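Local coordinates for protein halotolerant alpha-type carbonic anhydrase (dCA II) (Dunaliella salina, PDB 1Y7W) that catalyses the reversible hydration of carbon dioxide to bicarbonate at a zinc centre, as an alpha-type carbonic anhydrase that tolerates high salt, at residues A[30-35]-A[274-279]. Numbering follows the deposited sequence.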
loop_
_atom_site.group_PDB
_atom_site.type_symbol
_atom_site.label_atom_id
_atom_site.label_comp_id
_atom_site.label_asym_id
_atom_site.label_seq_id
_atom_site.Cartn_x
_atom_site.Cartn_y
_atom_site.Cartn_z
ATOM N N PHE A 30 -5.059 11.894 -13.743
ATOM C CA PHE A 30 -4.944 12.142 -15.174
ATOM C C PHE A 30 -4.237 13.490 -15.398
ATOM O O PHE A 30 -3.555 13.644 -16.401
ATOM C CB PHE A 30 -6.361 12.192 -15.839
ATOM C CG PHE A 30 -6.342 12.388 -17.328
ATOM C CD1 PHE A 30 -5.740 11.475 -18.178
ATOM C CD2 PHE A 30 -7.038 13.463 -17.893
ATOM C CE1 PHE A 30 -5.842 11.621 -19.574
ATOM C CE2 PHE A 30 -7.131 13.613 -19.272
ATOM C CZ PHE A 30 -6.529 12.685 -20.102
ATOM N N ASP A 31 -4.488 14.427 -14.505
ATOM C CA ASP A 31 -3.932 15.802 -14.547
ATOM C C ASP A 31 -2.523 15.993 -13.978
ATOM O O ASP A 31 -1.848 17.002 -14.290
ATOM C CB ASP A 31 -4.862 16.803 -13.810
ATOM C CG ASP A 31 -5.197 16.401 -12.381
ATOM O OD1 ASP A 31 -5.209 15.203 -12.025
ATOM O OD2 ASP A 31 -5.473 17.319 -11.585
ATOM N N TRP A 32 -2.080 15.035 -13.181
ATOM C CA TRP A 32 -0.775 15.151 -12.502
ATOM C C TRP A 32 0.452 15.420 -13.373
ATOM O O TRP A 32 1.250 16.308 -13.033
ATOM C CB TRP A 32 -0.461 13.893 -11.665
ATOM C CG TRP A 32 -1.362 13.711 -10.480
ATOM C CD1 TRP A 32 -2.341 14.549 -10.032
ATOM C CD2 TRP A 32 -1.431 12.543 -9.679
ATOM N NE1 TRP A 32 -3.044 13.959 -8.987
ATOM C CE2 TRP A 32 -2.515 12.717 -8.766
ATOM C CE3 TRP A 32 -0.703 11.345 -9.663
ATOM C CZ2 TRP A 32 -2.880 11.740 -7.851
ATOM C CZ3 TRP A 32 -1.073 10.368 -8.747
ATOM C CH2 TRP A 32 -2.150 10.579 -7.855
ATOM N N PRO A 33 0.626 14.666 -14.469
ATOM C CA PRO A 33 1.790 14.880 -15.338
ATOM C C PRO A 33 1.848 16.284 -15.987
ATOM O O PRO A 33 2.924 16.777 -16.386
ATOM C CB PRO A 33 1.639 13.799 -16.388
ATOM C CG PRO A 33 0.783 12.711 -15.704
ATOM C CD PRO A 33 -0.211 13.557 -14.962
ATOM N N GLY A 34 0.695 16.927 -16.110
ATOM C CA GLY A 34 0.648 18.228 -16.747
ATOM C C GLY A 34 0.660 19.419 -15.813
ATOM O O GLY A 34 0.753 20.571 -16.291
ATOM N N LEU A 35 0.590 19.205 -14.504
ATOM C CA LEU A 35 0.578 20.324 -13.580
ATOM C C LEU A 35 1.884 21.099 -13.681
ATOM O O LEU A 35 2.963 20.514 -13.705
ATOM C CB LEU A 35 0.380 19.878 -12.157
ATOM C CG LEU A 35 -0.932 19.127 -11.915
ATOM C CD1 LEU A 35 -0.920 18.582 -10.533
ATOM C CD2 LEU A 35 -2.134 20.077 -12.172
ATOM N N ASN A 274 -9.630 7.477 -3.310
ATOM C CA ASN A 274 -8.254 7.933 -3.555
ATOM C C ASN A 274 -7.330 7.015 -4.326
ATOM O O ASN A 274 -6.257 6.590 -3.820
ATOM C CB ASN A 274 -7.632 8.291 -2.186
ATOM C CG ASN A 274 -7.525 7.086 -1.257
ATOM O OD1 ASN A 274 -8.367 6.184 -1.304
ATOM N ND2 ASN A 274 -6.497 7.073 -0.373
ATOM N N ASN A 275 -7.758 6.631 -5.528
ATOM C CA ASN A 275 -6.940 5.798 -6.391
ATOM C C ASN A 275 -6.412 6.547 -7.616
ATOM O O ASN A 275 -7.145 7.318 -8.286
ATOM C CB ASN A 275 -7.725 4.571 -6.907
ATOM C CG ASN A 275 -8.934 4.989 -7.759
ATOM O OD1 ASN A 275 -9.689 5.833 -7.343
ATOM N ND2 ASN A 275 -9.089 4.406 -8.928
ATOM N N ARG A 276 -5.127 6.290 -7.934
ATOM C CA ARG A 276 -4.562 6.840 -9.159
ATOM C C ARG A 276 -5.016 5.866 -10.281
ATOM O O ARG A 276 -5.070 4.637 -10.069
ATOM C CB ARG A 276 -3.026 6.803 -9.162
ATOM C CG ARG A 276 -2.490 7.426 -10.449
ATOM C CD ARG A 276 -0.932 7.227 -10.485
ATOM N NE ARG A 276 -0.302 8.043 -11.535
ATOM C CZ ARG A 276 0.981 7.966 -11.865
ATOM N NH1 ARG A 276 1.759 7.092 -11.225
ATOM N NH2 ARG A 276 1.493 8.755 -12.826
ATOM N N MET A 277 -5.319 6.389 -11.467
ATOM C CA MET A 277 -5.727 5.501 -12.584
ATOM C C MET A 277 -4.604 4.533 -13.034
ATOM O O MET A 277 -3.387 4.800 -12.840
ATOM C CB MET A 277 -6.130 6.349 -13.789
ATOM C CG MET A 277 -4.997 7.267 -14.205
ATOM S SD MET A 277 -5.517 8.625 -15.297
ATOM C CE MET A 277 -6.259 7.667 -16.603
ATOM N N ILE A 278 -4.974 3.427 -13.662
ATOM C CA ILE A 278 -3.939 2.486 -14.088
ATOM C C ILE A 278 -3.063 3.088 -15.209
ATOM O O ILE A 278 -3.494 3.961 -15.954
ATOM C CB ILE A 278 -4.491 1.091 -14.525
ATOM C CG1 ILE A 278 -5.558 1.279 -15.543
ATOM C CG2 ILE A 278 -5.003 0.267 -13.277
ATOM C CD1 ILE A 278 -5.919 -0.033 -16.226
ATOM N N GLN A 279 -1.845 2.580 -15.315
ATOM C CA GLN A 279 -0.824 3.117 -16.215
ATOM C C GLN A 279 -0.411 2.128 -17.261
ATOM O O GLN A 279 -0.587 0.936 -17.098
ATOM C CB GLN A 279 0.407 3.501 -15.368
ATOM C CG GLN A 279 0.103 4.515 -14.242
ATOM C CD GLN A 279 -0.161 5.910 -14.769
ATOM O OE1 GLN A 279 0.619 6.462 -15.563
ATOM N NE2 GLN A 279 -1.290 6.485 -14.364
#
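Trp32 brings the six-membered half of its indole against the aliphatic shaft of Arg276. CZ3 of Trp32 lies 3.6 Å from CD of Arg276, with CG and NE of the same chain close by. The ring and guanidinium planes are 30° apart. Arginine suits this place because CG is anti to the backbone N (chi1 -178°) and the chain stays extended from CG to NE, offering methylenes to the indole while carrying the charge onward to Gln51, whose OE1 bonds NH1. Tryptophan is equally two-sided: its benzo carbons pack here, while NE1 bonds the carbonyl of Asp24. With an alanine in place of Trp32, the Arg276 methylenes would probably lose their apolar cover and the Asp24 carbonyl its indole donor.

Beside this pair, Met277 SD approaches Phe30 at the ring edge, 5.3 Å from the centroid, a Met-aromatic contact; the sulfur also lies 3.6 Å from Phe30 CA. Methionine suits this partly exposed border because its polarisable sulfur can pack against both ring edge and backbone. Within the same segment, NE2 of Gln279 bonds Met277 O at 3.1 Å and sits over one guanidinium face of Arg276, offset toward its rim.

The contact joins the loop before strand 36-37 to the one between helix 253-266 and strand 287-289, where Asn274 O accepts a hydrogen bond from ND1 of the zinc ligand His132 on strand 120-133, a second-shell contact that probably helps to orient the imidazole.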